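Local coordinates for flagellar hook associated protein type 3 FlgL (Legionella pneumophila subsp. pneumophila, PDB 5YTI) that probably serves as a structural protein of the bacterial flagellum, a hook-associated member of the flagellin family found at the junction of hook and filament, at residues D222-T227 and V238-T243; A206-G211 and M272-S277; T200-T205 and G283-I288; M184-G189 and D332-H337; N190-I195 and G211-E216. All coordinates share one frame; numbering follows the deposited sequence.

Contact 1: D222-T227 and V238-T243; sequences DNYTMT and VMVSGT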
# COMPACT_ATOMS: atom_id res chain seq x y z
N ASP A 222 -13.56 -8.86 0.11
CA ASP A 222 -14.81 -8.83 0.87
C ASP A 222 -14.52 -8.68 2.36
O ASP A 222 -13.40 -8.83 2.81
CB ASP A 222 -15.62 -10.12 0.61
CG ASP A 222 -17.14 -9.99 0.91
OD1 ASP A 222 -17.58 -8.90 1.38
OD2 ASP A 222 -17.89 -10.99 0.68
N ASN A 223 -15.56 -8.37 3.12
CA ASN A 223 -15.53 -8.41 4.57
C ASN A 223 -16.07 -9.77 5.05
O ASN A 223 -17.28 -10.09 4.92
CB ASN A 223 -16.37 -7.27 5.14
CG ASN A 223 -15.67 -5.96 5.11
OD1 ASN A 223 -14.69 -5.80 5.78
ND2 ASN A 223 -16.19 -5.01 4.37
N TYR A 224 -15.16 -10.55 5.60
CA TYR A 224 -15.42 -11.95 5.90
C TYR A 224 -15.52 -12.13 7.38
O TYR A 224 -14.88 -11.43 8.14
CB TYR A 224 -14.29 -12.84 5.33
CG TYR A 224 -14.26 -12.94 3.82
CD1 TYR A 224 -15.04 -13.84 3.16
CD2 TYR A 224 -13.43 -12.12 3.07
CE1 TYR A 224 -15.03 -13.93 1.78
CE2 TYR A 224 -13.40 -12.19 1.69
CZ TYR A 224 -14.20 -13.10 1.04
OH TYR A 224 -14.18 -13.20 -0.36
N THR A 225 -16.32 -13.08 7.79
CA THR A 225 -16.42 -13.43 9.17
C THR A 225 -16.25 -14.94 9.28
O THR A 225 -16.89 -15.73 8.56
CB THR A 225 -17.77 -12.94 9.72
OG1 THR A 225 -18.06 -11.65 9.16
CG2 THR A 225 -17.73 -12.90 11.26
N MSE A 226 -15.33 -15.32 10.15
CA MSE A 226 -15.02 -16.72 10.41
C MSE A 226 -15.57 -17.04 11.76
O MSE A 226 -15.25 -16.39 12.77
CB MSE A 226 -13.50 -16.94 10.38
CG MSE A 226 -13.11 -18.42 10.51
SE MSE A 226 -11.15 -18.66 10.67
CE MSE A 226 -11.08 -19.25 8.80
N THR A 227 -16.41 -18.06 11.80
CA THR A 227 -17.18 -18.36 12.99
C THR A 227 -16.96 -19.85 13.24
O THR A 227 -17.15 -20.69 12.34
CB THR A 227 -18.69 -17.96 12.77
OG1 THR A 227 -18.98 -17.91 11.36
CG2 THR A 227 -19.01 -16.53 13.29
N VAL A 238 -15.78 -25.10 11.07
CA VAL A 238 -15.30 -23.77 10.66
C VAL A 238 -16.15 -23.20 9.55
O VAL A 238 -16.31 -23.84 8.48
CB VAL A 238 -13.84 -23.82 10.15
CG1 VAL A 238 -13.38 -22.50 9.54
CG2 VAL A 238 -12.92 -24.19 11.28
N MSE A 239 -16.69 -22.01 9.79
CA MSE A 239 -17.57 -21.39 8.80
C MSE A 239 -17.06 -20.05 8.41
O MSE A 239 -16.46 -19.35 9.21
CB MSE A 239 -18.97 -21.34 9.36
CG MSE A 239 -19.48 -22.77 9.27
SE MSE A 239 -21.29 -22.94 10.00
CE MSE A 239 -20.89 -22.53 11.90
N VAL A 240 -17.29 -19.71 7.16
CA VAL A 240 -16.93 -18.40 6.66
C VAL A 240 -18.00 -17.87 5.73
O VAL A 240 -18.50 -18.58 4.84
CB VAL A 240 -15.57 -18.43 5.91
CG1 VAL A 240 -15.31 -17.13 5.17
CG2 VAL A 240 -14.44 -18.70 6.87
N SER A 241 -18.35 -16.62 5.94
CA SER A 241 -19.28 -15.96 5.06
C SER A 241 -18.83 -14.52 5.01
O SER A 241 -17.86 -14.16 5.65
CB SER A 241 -20.68 -16.07 5.62
OG SER A 241 -20.74 -15.28 6.79
N GLY A 242 -19.55 -13.70 4.26
CA GLY A 242 -19.07 -12.37 3.98
C GLY A 242 -20.17 -11.51 3.42
O GLY A 242 -21.12 -12.01 2.83
N THR A 243 -20.02 -10.21 3.60
CA THR A 243 -21.06 -9.30 3.30
C THR A 243 -21.54 -9.52 1.89
O THR A 243 -22.72 -9.74 1.69
CB THR A 243 -20.60 -7.86 3.40
OG1 THR A 243 -19.84 -7.68 4.59
CG2 THR A 243 -21.79 -6.92 3.40

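Contact 2: A206-G211 and M272-S277; sequences ASVSSG and MEMVVS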
# COMPACT_ATOMS: atom_id res chain seq x y z
N ALA A 206 -7.82 -19.94 20.18
CA ALA A 206 -7.55 -19.89 18.76
C ALA A 206 -6.70 -18.68 18.35
O ALA A 206 -6.93 -17.58 18.84
CB ALA A 206 -8.87 -19.86 18.02
N SER A 207 -5.76 -18.90 17.44
CA SER A 207 -4.95 -17.82 16.85
C SER A 207 -4.88 -18.02 15.34
O SER A 207 -5.10 -19.12 14.86
CB SER A 207 -3.54 -17.78 17.47
OG SER A 207 -3.34 -18.87 18.39
N VAL A 208 -4.57 -16.96 14.58
CA VAL A 208 -4.56 -17.07 13.11
C VAL A 208 -3.31 -16.47 12.46
O VAL A 208 -2.88 -15.37 12.82
CB VAL A 208 -5.79 -16.36 12.48
CG1 VAL A 208 -5.97 -16.79 11.03
CG2 VAL A 208 -7.07 -16.65 13.27
N SER A 209 -2.75 -17.18 11.49
CA SER A 209 -1.56 -16.71 10.80
C SER A 209 -1.92 -15.44 10.00
O SER A 209 -3.07 -15.08 9.94
CB SER A 209 -1.01 -17.81 9.88
OG SER A 209 -1.77 -17.92 8.70
N SER A 210 -0.93 -14.76 9.42
CA SER A 210 -1.22 -13.61 8.56
C SER A 210 -1.74 -14.10 7.20
O SER A 210 -2.46 -13.35 6.48
CB SER A 210 0.02 -12.71 8.38
OG SER A 210 1.19 -13.39 7.93
N GLY A 211 -1.39 -15.35 6.86
CA GLY A 211 -1.84 -15.99 5.63
C GLY A 211 -1.45 -15.20 4.38
O GLY A 211 -0.74 -14.20 4.48
N MSE A 272 -7.57 -17.15 -1.01
CA MSE A 272 -6.73 -16.85 0.18
C MSE A 272 -6.53 -18.10 0.99
O MSE A 272 -7.41 -18.96 1.00
CB MSE A 272 -7.37 -15.78 1.08
CG MSE A 272 -7.74 -14.48 0.39
SE MSE A 272 -9.15 -13.53 1.40
CE MSE A 272 -9.08 -11.87 0.38
N GLU A 273 -5.39 -18.21 1.68
CA GLU A 273 -5.13 -19.31 2.64
C GLU A 273 -4.66 -18.73 3.98
O GLU A 273 -4.04 -17.68 4.02
CB GLU A 273 -4.09 -20.31 2.07
CG GLU A 273 -4.65 -21.26 1.00
CD GLU A 273 -3.65 -22.29 0.45
OE1 GLU A 273 -2.58 -22.51 1.09
OE2 GLU A 273 -3.96 -22.89 -0.62
N MSE A 274 -5.00 -19.41 5.08
CA MSE A 274 -4.56 -19.04 6.43
C MSE A 274 -4.60 -20.25 7.33
O MSE A 274 -5.14 -21.28 6.96
CB MSE A 274 -5.37 -17.88 7.02
CG MSE A 274 -6.85 -18.10 7.40
SE MSE A 274 -7.96 -16.56 6.78
CE MSE A 274 -8.08 -17.16 4.91
N VAL A 275 -3.99 -20.16 8.51
CA VAL A 275 -3.86 -21.35 9.37
C VAL A 275 -4.23 -21.02 10.80
O VAL A 275 -3.67 -20.08 11.37
CB VAL A 275 -2.43 -21.92 9.31
CG1 VAL A 275 -2.16 -22.90 10.45
CG2 VAL A 275 -2.20 -22.58 7.96
N VAL A 276 -5.14 -21.82 11.36
CA VAL A 276 -5.68 -21.61 12.71
C VAL A 276 -5.04 -22.52 13.77
O VAL A 276 -4.98 -23.69 13.58
CB VAL A 276 -7.19 -21.84 12.65
CG1 VAL A 276 -7.86 -21.57 13.99
CG2 VAL A 276 -7.80 -20.93 11.59
N SER A 277 -4.53 -21.99 14.87
CA SER A 277 -3.83 -22.81 15.87
C SER A 277 -4.58 -22.69 17.18
O SER A 277 -5.32 -21.72 17.37
CB SER A 277 -2.37 -22.35 16.07
OG SER A 277 -1.71 -22.12 14.84

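Contact 3: T200-T205 and G283-I288; sequences TPNTGT and GDSFSI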
# COMPACT_ATOMS: atom_id res chain seq x y z
N THR A 200 -17.19 -9.55 19.71
CA THR A 200 -17.25 -10.77 20.56
C THR A 200 -15.88 -11.29 21.00
O THR A 200 -15.17 -11.96 20.21
CB THR A 200 -17.93 -11.92 19.78
OG1 THR A 200 -19.35 -11.70 19.74
CG2 THR A 200 -17.63 -13.35 20.39
N PRO A 201 -15.49 -11.02 22.26
CA PRO A 201 -14.21 -11.59 22.63
C PRO A 201 -14.30 -13.08 22.46
O PRO A 201 -15.39 -13.65 22.49
CB PRO A 201 -14.04 -11.20 24.11
CG PRO A 201 -14.98 -10.08 24.33
CD PRO A 201 -16.13 -10.34 23.40
N ASN A 202 -13.17 -13.70 22.24
CA ASN A 202 -13.15 -15.13 22.12
C ASN A 202 -12.97 -15.76 23.50
O ASN A 202 -12.36 -15.18 24.40
CB ASN A 202 -12.08 -15.56 21.11
CG ASN A 202 -12.43 -15.14 19.69
OD1 ASN A 202 -13.60 -14.96 19.33
ND2 ASN A 202 -11.41 -14.97 18.87
N THR A 203 -13.56 -16.93 23.66
CA THR A 203 -13.53 -17.66 24.91
C THR A 203 -12.44 -18.74 24.87
O THR A 203 -11.91 -19.10 25.93
CB THR A 203 -14.91 -18.27 25.20
OG1 THR A 203 -15.13 -19.39 24.36
CG2 THR A 203 -16.03 -17.23 24.95
N GLY A 204 -12.08 -19.18 23.65
CA GLY A 204 -11.10 -20.26 23.42
C GLY A 204 -9.66 -19.80 23.18
O GLY A 204 -9.33 -18.67 23.51
N THR A 205 -8.80 -20.67 22.65
CA THR A 205 -7.35 -20.34 22.51
C THR A 205 -6.88 -20.25 21.05
O THR A 205 -5.71 -20.42 20.72
CB THR A 205 -6.45 -21.32 23.28
OG1 THR A 205 -6.72 -22.67 22.88
CG2 THR A 205 -6.67 -21.14 24.76
N GLY A 283 -18.64 -20.27 18.77
CA GLY A 283 -19.01 -18.86 18.87
C GLY A 283 -17.85 -17.88 18.76
O GLY A 283 -18.04 -16.70 18.42
N ASP A 284 -16.64 -18.35 19.06
CA ASP A 284 -15.45 -17.56 18.80
C ASP A 284 -15.47 -17.15 17.34
O ASP A 284 -15.99 -17.87 16.48
CB ASP A 284 -14.18 -18.35 19.14
CG ASP A 284 -13.97 -18.48 20.64
OD1 ASP A 284 -14.82 -17.97 21.40
OD2 ASP A 284 -12.95 -19.07 21.08
N SER A 285 -14.94 -15.97 17.06
CA SER A 285 -14.96 -15.47 15.69
C SER A 285 -13.77 -14.58 15.40
O SER A 285 -13.21 -13.94 16.31
CB SER A 285 -16.27 -14.73 15.40
OG SER A 285 -16.56 -13.77 16.41
N PHE A 286 -13.39 -14.57 14.13
CA PHE A 286 -12.43 -13.61 13.60
C PHE A 286 -12.99 -12.89 12.36
O PHE A 286 -13.84 -13.40 11.63
CB PHE A 286 -11.12 -14.32 13.25
CG PHE A 286 -10.43 -14.97 14.43
CD1 PHE A 286 -9.64 -14.23 15.29
CD2 PHE A 286 -10.56 -16.31 14.66
CE1 PHE A 286 -9.00 -14.82 16.37
CE2 PHE A 286 -9.92 -16.91 15.73
CZ PHE A 286 -9.14 -16.17 16.59
N SER A 287 -12.52 -11.68 12.14
CA SER A 287 -12.96 -10.89 11.00
C SER A 287 -11.83 -10.77 9.99
O SER A 287 -10.66 -10.67 10.37
CB SER A 287 -13.36 -9.50 11.45
OG SER A 287 -13.59 -8.71 10.33
N ILE A 288 -12.16 -10.80 8.70
CA ILE A 288 -11.12 -10.76 7.65
C ILE A 288 -11.48 -9.81 6.49
O ILE A 288 -12.49 -9.99 5.79
CB ILE A 288 -10.84 -12.16 7.08
CG1 ILE A 288 -10.62 -13.17 8.19
CG2 ILE A 288 -9.64 -12.09 6.16
CD1 ILE A 288 -11.13 -14.54 7.82

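Contact 4: M184-G189 and D332-H337; sequences MRIPSG and DSALGH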
# COMPACT_ATOMS: atom_id res chain seq x y z
N MSE A 184 2.99 7.04 5.56
CA MSE A 184 1.56 6.88 5.89
C MSE A 184 0.80 5.78 5.19
O MSE A 184 -0.03 5.09 5.80
CB MSE A 184 0.78 8.17 5.69
CG MSE A 184 1.53 9.40 6.21
SE MSE A 184 1.46 9.62 8.17
CE MSE A 184 -0.49 9.36 8.33
N ARG A 185 1.00 5.60 3.90
CA ARG A 185 0.17 4.65 3.17
C ARG A 185 0.92 3.37 2.95
O ARG A 185 1.74 3.28 2.05
CB ARG A 185 -0.26 5.24 1.84
CG ARG A 185 -0.75 6.67 1.92
CD ARG A 185 -1.71 6.89 3.07
NE ARG A 185 -2.32 8.21 2.96
CZ ARG A 185 -3.32 8.62 3.73
NH1 ARG A 185 -3.81 7.83 4.67
NH2 ARG A 185 -3.84 9.83 3.55
N ILE A 186 0.64 2.39 3.79
CA ILE A 186 1.31 1.09 3.78
C ILE A 186 0.22 0.15 4.16
O ILE A 186 -0.49 0.39 5.13
CB ILE A 186 2.39 1.02 4.86
CG1 ILE A 186 3.35 2.17 4.68
CG2 ILE A 186 3.11 -0.31 4.79
CD1 ILE A 186 4.55 2.08 5.57
N PRO A 187 0.04 -0.90 3.37
CA PRO A 187 -1.16 -1.65 3.66
C PRO A 187 -0.98 -2.50 4.90
O PRO A 187 0.14 -2.98 5.23
CB PRO A 187 -1.35 -2.51 2.39
CG PRO A 187 -0.32 -2.04 1.41
CD PRO A 187 0.79 -1.48 2.25
N SER A 188 -2.10 -2.64 5.60
CA SER A 188 -2.18 -3.42 6.82
C SER A 188 -2.31 -4.89 6.50
O SER A 188 -2.53 -5.28 5.34
CB SER A 188 -3.41 -3.00 7.60
OG SER A 188 -4.57 -3.05 6.77
N GLY A 189 -2.20 -5.71 7.54
CA GLY A 189 -2.28 -7.15 7.38
C GLY A 189 -1.04 -7.61 6.64
O GLY A 189 0.05 -7.00 6.74
N ASP A 332 7.10 -5.58 8.56
CA ASP A 332 7.83 -6.01 7.38
C ASP A 332 7.40 -5.23 6.17
O ASP A 332 8.25 -4.74 5.44
CB ASP A 332 7.63 -7.49 7.09
CG ASP A 332 8.36 -8.38 8.07
OD1 ASP A 332 9.07 -7.81 8.94
OD2 ASP A 332 8.24 -9.63 7.98
N SER A 333 6.10 -5.13 5.93
CA SER A 333 5.56 -4.36 4.79
C SER A 333 6.24 -3.00 4.71
O SER A 333 6.48 -2.48 3.62
CB SER A 333 4.06 -4.16 4.95
OG SER A 333 3.30 -5.17 4.28
N ALA A 334 6.55 -2.45 5.89
CA ALA A 334 7.10 -1.14 6.03
C ALA A 334 8.61 -1.17 5.89
O ALA A 334 9.20 -0.25 5.37
CB ALA A 334 6.73 -0.59 7.39
N LEU A 335 9.25 -2.18 6.42
CA LEU A 335 10.64 -2.36 6.11
C LEU A 335 10.74 -2.38 4.61
O LEU A 335 11.51 -1.64 4.05
CB LEU A 335 11.17 -3.66 6.66
CG LEU A 335 11.97 -3.53 7.95
CD1 LEU A 335 11.99 -4.87 8.65
CD2 LEU A 335 13.38 -3.05 7.63
N GLY A 336 9.94 -3.20 3.95
CA GLY A 336 10.05 -3.35 2.50
C GLY A 336 9.76 -2.05 1.77
O GLY A 336 10.45 -1.65 0.81
N HIS A 337 8.73 -1.36 2.22
CA HIS A 337 8.28 -0.18 1.53
C HIS A 337 9.36 0.88 1.52
O HIS A 337 9.54 1.59 0.53
CB HIS A 337 7.05 0.36 2.20
CG HIS A 337 6.70 1.72 1.74
ND1 HIS A 337 6.34 1.98 0.43
CD2 HIS A 337 6.68 2.90 2.39
CE1 HIS A 337 6.10 3.27 0.31
NE2 HIS A 337 6.30 3.86 1.49

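Contact 5: N190-I195 and G211-E216; sequences NGRFAI and GSVTNE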
# COMPACT_ATOMS: atom_id res chain seq x y z
N ASN A 190 -1.24 -8.66 5.86
CA ASN A 190 -0.18 -9.26 5.09
C ASN A 190 0.03 -8.51 3.82
O ASN A 190 0.81 -8.96 2.97
CB ASN A 190 -0.52 -10.70 4.73
CG ASN A 190 -1.83 -10.82 4.01
OD1 ASN A 190 -2.28 -9.87 3.38
ND2 ASN A 190 -2.46 -11.99 4.12
N GLY A 191 -0.72 -7.42 3.65
CA GLY A 191 -0.57 -6.56 2.50
C GLY A 191 -1.80 -6.58 1.63
O GLY A 191 -2.05 -5.64 0.87
N ARG A 192 -2.57 -7.65 1.75
CA ARG A 192 -3.79 -7.81 0.96
C ARG A 192 -5.02 -7.99 1.85
O ARG A 192 -6.08 -7.39 1.57
CB ARG A 192 -3.63 -9.00 0.01
CG ARG A 192 -2.54 -8.79 -1.03
CD ARG A 192 -2.88 -7.66 -2.00
NE ARG A 192 -4.05 -7.98 -2.82
CZ ARG A 192 -4.03 -8.84 -3.83
NH1 ARG A 192 -5.14 -9.07 -4.52
NH2 ARG A 192 -2.91 -9.46 -4.16
N PHE A 193 -4.88 -8.81 2.91
CA PHE A 193 -5.94 -8.90 3.94
C PHE A 193 -5.48 -8.92 5.41
O PHE A 193 -4.38 -9.41 5.76
CB PHE A 193 -6.90 -10.08 3.68
CG PHE A 193 -6.21 -11.40 3.54
CD1 PHE A 193 -5.76 -11.84 2.29
CD2 PHE A 193 -6.00 -12.20 4.64
CE1 PHE A 193 -5.10 -13.06 2.16
CE2 PHE A 193 -5.34 -13.42 4.50
CZ PHE A 193 -4.90 -13.85 3.26
N ALA A 194 -6.34 -8.37 6.26
CA ALA A 194 -6.05 -8.22 7.67
C ALA A 194 -7.03 -9.00 8.52
O ALA A 194 -8.15 -9.25 8.09
CB ALA A 194 -6.06 -6.76 8.05
N ILE A 195 -6.60 -9.39 9.72
CA ILE A 195 -7.38 -10.24 10.62
C ILE A 195 -7.35 -9.76 12.08
O ILE A 195 -6.30 -9.74 12.73
CB ILE A 195 -6.85 -11.65 10.60
CG1 ILE A 195 -6.85 -12.16 9.17
CG2 ILE A 195 -7.69 -12.53 11.49
CD1 ILE A 195 -6.10 -13.45 9.01
N GLY A 211 -1.39 -15.35 6.86
CA GLY A 211 -1.84 -15.99 5.63
C GLY A 211 -1.45 -15.20 4.38
O GLY A 211 -0.74 -14.20 4.48
N SER A 212 -1.89 -15.65 3.21
CA SER A 212 -1.60 -14.92 1.97
C SER A 212 -2.60 -15.25 0.84
O SER A 212 -3.32 -16.23 0.90
CB SER A 212 -0.22 -15.34 1.45
OG SER A 212 -0.37 -16.50 0.62
N VAL A 213 -2.59 -14.43 -0.21
CA VAL A 213 -3.27 -14.74 -1.45
C VAL A 213 -2.40 -15.71 -2.27
O VAL A 213 -1.26 -15.36 -2.65
CB VAL A 213 -3.46 -13.48 -2.30
CG1 VAL A 213 -4.03 -13.84 -3.68
CG2 VAL A 213 -4.34 -12.48 -1.56
N THR A 214 -2.95 -16.90 -2.52
CA THR A 214 -2.25 -17.96 -3.25
C THR A 214 -2.79 -18.10 -4.65
O THR A 214 -2.10 -18.62 -5.52
CB THR A 214 -2.40 -19.35 -2.60
OG1 THR A 214 -3.76 -19.76 -2.69
CG2 THR A 214 -1.98 -19.36 -1.14
N ASN A 215 -4.03 -17.68 -4.90
CA ASN A 215 -4.53 -17.71 -6.25
C ASN A 215 -5.21 -16.38 -6.65
O ASN A 215 -6.39 -16.15 -6.43
CB ASN A 215 -5.43 -18.93 -6.41
CG ASN A 215 -5.88 -19.14 -7.83
OD1 ASN A 215 -6.19 -18.17 -8.54
ND2 ASN A 215 -5.97 -20.40 -8.25
N GLU A 216 -4.43 -15.52 -7.29
CA GLU A 216 -4.87 -14.18 -7.67
C GLU A 216 -6.16 -14.15 -8.49
O GLU A 216 -6.97 -13.21 -8.35
CB GLU A 216 -3.78 -13.47 -8.45
CG GLU A 216 -4.00 -12.00 -8.55
CD GLU A 216 -4.03 -11.33 -7.19
OE1 GLU A 216 -5.02 -10.66 -6.92
OE2 GLU A 216 -3.07 -11.49 -6.39

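Contact 1: D222-T227 and V238-T243
The Tyr224 ring meets Val240 across the hairpin at a slant, its CD1 lying 3.9 Å from Val240 CG1. One face of the ring carries the carboxylate of Asp222, whose CG stands 4.3 Å above the plane and is displaced toward the rim. That carboxylate accepts from Asn223 N beside it and from Leu244 N and Ser245 OG just past the end of 238-243. Tyr224 OH is held by Asn270 and Val220, and Phe269 meets the same ring with the planes at about 55°.

The other apolar partners line up on the Tyr224 side of the sheet. Met226, a selenomethionine, sends CG anti to the backbone N (chi1 -174°), which carries the chain slantwise across Val240, with CG 3.9 Å from Val240 CG2. A bend at its third torsion then lets CE come within 4.0 Å of Val238 CG1.

The backbones form an antiparallel ladder, the N-to-C directions of the short strand segments 159° apart. Thr225 and Ser241 form a hydrogen-bonded pair, with Thr225 N 2.8 Å from Ser241 O and Ser241 N 3.1 Å from Thr225 O. Thr227 and Met239 make a second such pair, and Thr243 N adds a bond of 3.0 Å to Asn223 O.

Together these strands are the two arms of a beta hairpin inside an antiparallel sheet: strand 285-290 bonds to Tyr224 and Met226 along one margin, and strand 246-249 pairs with Val240 along the other.

Contact 2: A206-G211 and M272-S277
Ser207 and Ser277 form an antiparallel hydrogen-bonded pair, with Ser207 N 2.9 Å from Ser277 O and Ser277 N 2.9 Å from Ser207 O. Val208 and Val276 follow as a non-hydrogen-bonded pair, CA to CA 4.7 Å, and Ser209 N then reaches Val275 O at 3.0 Å. There the regular ladder stops, because Val275 N is received by Ser209 OG at 3.2 Å and not by a carbonyl. The strand resumes beyond Gly211, whose positive phi of 58° turns the chain and brings its CA within 3.2 Å of Glu273 O.

Ser209 OG occupies the crowded position between backbone N and carbonyl carbon (chi1 77°), which turns it toward the amide of Val275. On the Val208 and Val276 side, Val208 CG1 touches CG of the selenomethionine Met274 at 4.0 Å, and Phe286 and Ile288 of strand 285-290 pack against this apolar patch. Ser207 and Ser209 instead touch helix 316-374, at Gln321, Thr322 and Asn325.

The chemistry is therefore two-sided: hydrocarbon is directed to the other sheet, the serine side chains face helix 316-374, and at the interruption a serine oxygen does the accepting that a strand carbonyl would normally do.

Contact 3: T200-T205 and G283-I288
Asn202 and Asp284 lie obliquely against each other, amide and carboxylate planes 31° apart, and each uses its flat polar group to grip the backbone of the opposite segment. In Asn202, CG sits beside the backbone N and anti to the carbonyl carbon (chi1 -68°), which carries the amide over to Ser285. There OD1 accepts from Ser285 N at 2.8 Å, the N-H coming from above the carbonyl plane, while ND2 donates to Ser285 O at 3.3 Å with that oxygen close to the plane of the amide. The same ND2 stands 3.3 Å above one face of the Phe286 ring, offset toward its rim, and the amide is steeply inclined to the ring.

The Asp284 carboxylate reaches across to the backbone of the loop itself. Its OD1 receives Thr203 N at 2.8 Å on the syn side, though well out of the carboxylate plane, in an almost straight bond (175° at the hydrogen), and a weak one from Thr203 OG1. OD2 takes Gly204 N at 2.7 Å on its syn lone pair, so two consecutive amides are clamped by one carboxylate.

Ser287 pairs with Arg196 of strand 193-197, and by strand alternation Ser285 offers its N and O to the same margin. The Asn202 amide thus stands in for a strand neighbour, an instance of side-chain mimicry of beta pairing that continues the pairing along strand 285-290 where strand 193-197 has given way to loop.

Contact 4: M184-G189 and D332-H337
Ile186 carries the tightly packed part of this contact: its CD1 methyl lies 3.9 Å from Ala334 CB and 3.9 Å from His337 CD2, while CG2 rests 4.0 Å from Ser333 CB. The two branches divide the work, since CG1 beside the backbone N (chi1 -55°) leads CD1 toward Ala334 and His337, and CG2, anti to that N, covers the turn at Ser333. These three residues lie on one side of helix 316-374, a turn apart from Ser333 to His337, and Ile296 of helix 296-307 closes on both Ile186 and Ala334.

His337 presents its ring to the methyl at a slant, and NE2 is held by Asn181 O, which restrains the rotation of the ring.

Toward 187-189 the fit slackens. Ser333 OG is 4.0 Å from Pro187 O, longer than a hydrogen bond, and Gly189 O is farther still. The second subunit also lies here, its Arg192 packing on Ser333 and its Pro187 on Pro187.

No hydrogen bond spans the two segments, so their cohesion is van der Waals contact around one isoleucine. His337 NE2 and Ser188 OG bond outside the two segments, to Asn181 O and Lys292 N; the carbonyl partner of His337 NE2 is consistent with a proton on that nitrogen.

Contact 5: N190-I195 and G211-E216
Arg192 and Glu216 join the residue before strand 193-197 to the loop after strand 207-213, beside an Asx turn at Asn190. The ionic part is an end-on salt bridge: Arg192 NH1 gives a 2.9 Å bond to Glu216 OE1 on its syn lone pair, and NH2 reaches OE2 at 3.0 Å. Guanidinium and carboxylate are nearly coplanar, 19° apart, which suits a two-pronged pairing. Arg192 is shared further, with Phe219 in a cation-pi contact and with Asn190 O of the second subunit through NH2, so the bridge lies at the interface of the two chains of the assembly.

The polar part centres on Asn190. Its OD1 accepts from Arg192 N and Phe193 N, both at 2.8 Å, which makes the turn and holds the amide in place. ND2 donates to Gly211 O at 2.8 Å, from well above that carbonyl's plane.

Packing round the flat groups fills the middle. Val213 CG2 sits over one face of the guanidinium, offset toward its rim, and lies 3.8 Å from Phe193 CE1 at the edge of the phenyl ring. The backbone at Ser212 approaches the same ring, Ser212 N being 3.5 Å from Phe193 CZ. Phe193 has CG between backbone N and carbonyl carbon (chi1 55°), which folds the ring back under Asn190, and ND2 of that residue stands 3.1 Å above the ring plane, over its centre.

From the N terminus, contact 4 opens first, at the loop after helix 179-184, and closes last on helix 316-374; the other four lie within this span and belong to the beta-rich part between the helices. Contact 5 starts next and closes at 211-216, so it crosses contacts 2 and 3, whose first segments precede that point and whose second segments come later. Contact 3 encloses contact 2, which encloses the hairpin of contact 1; contacts 5 and 1 follow in series. Contacts 2 and 5 share Gly211. Strand 285-290 of contact 3 bonds to the hairpin of contact 1 and packs against contact 2, joining the two sheets, while contact 4 fastens the loop leading into strand 193-197 to the long helix.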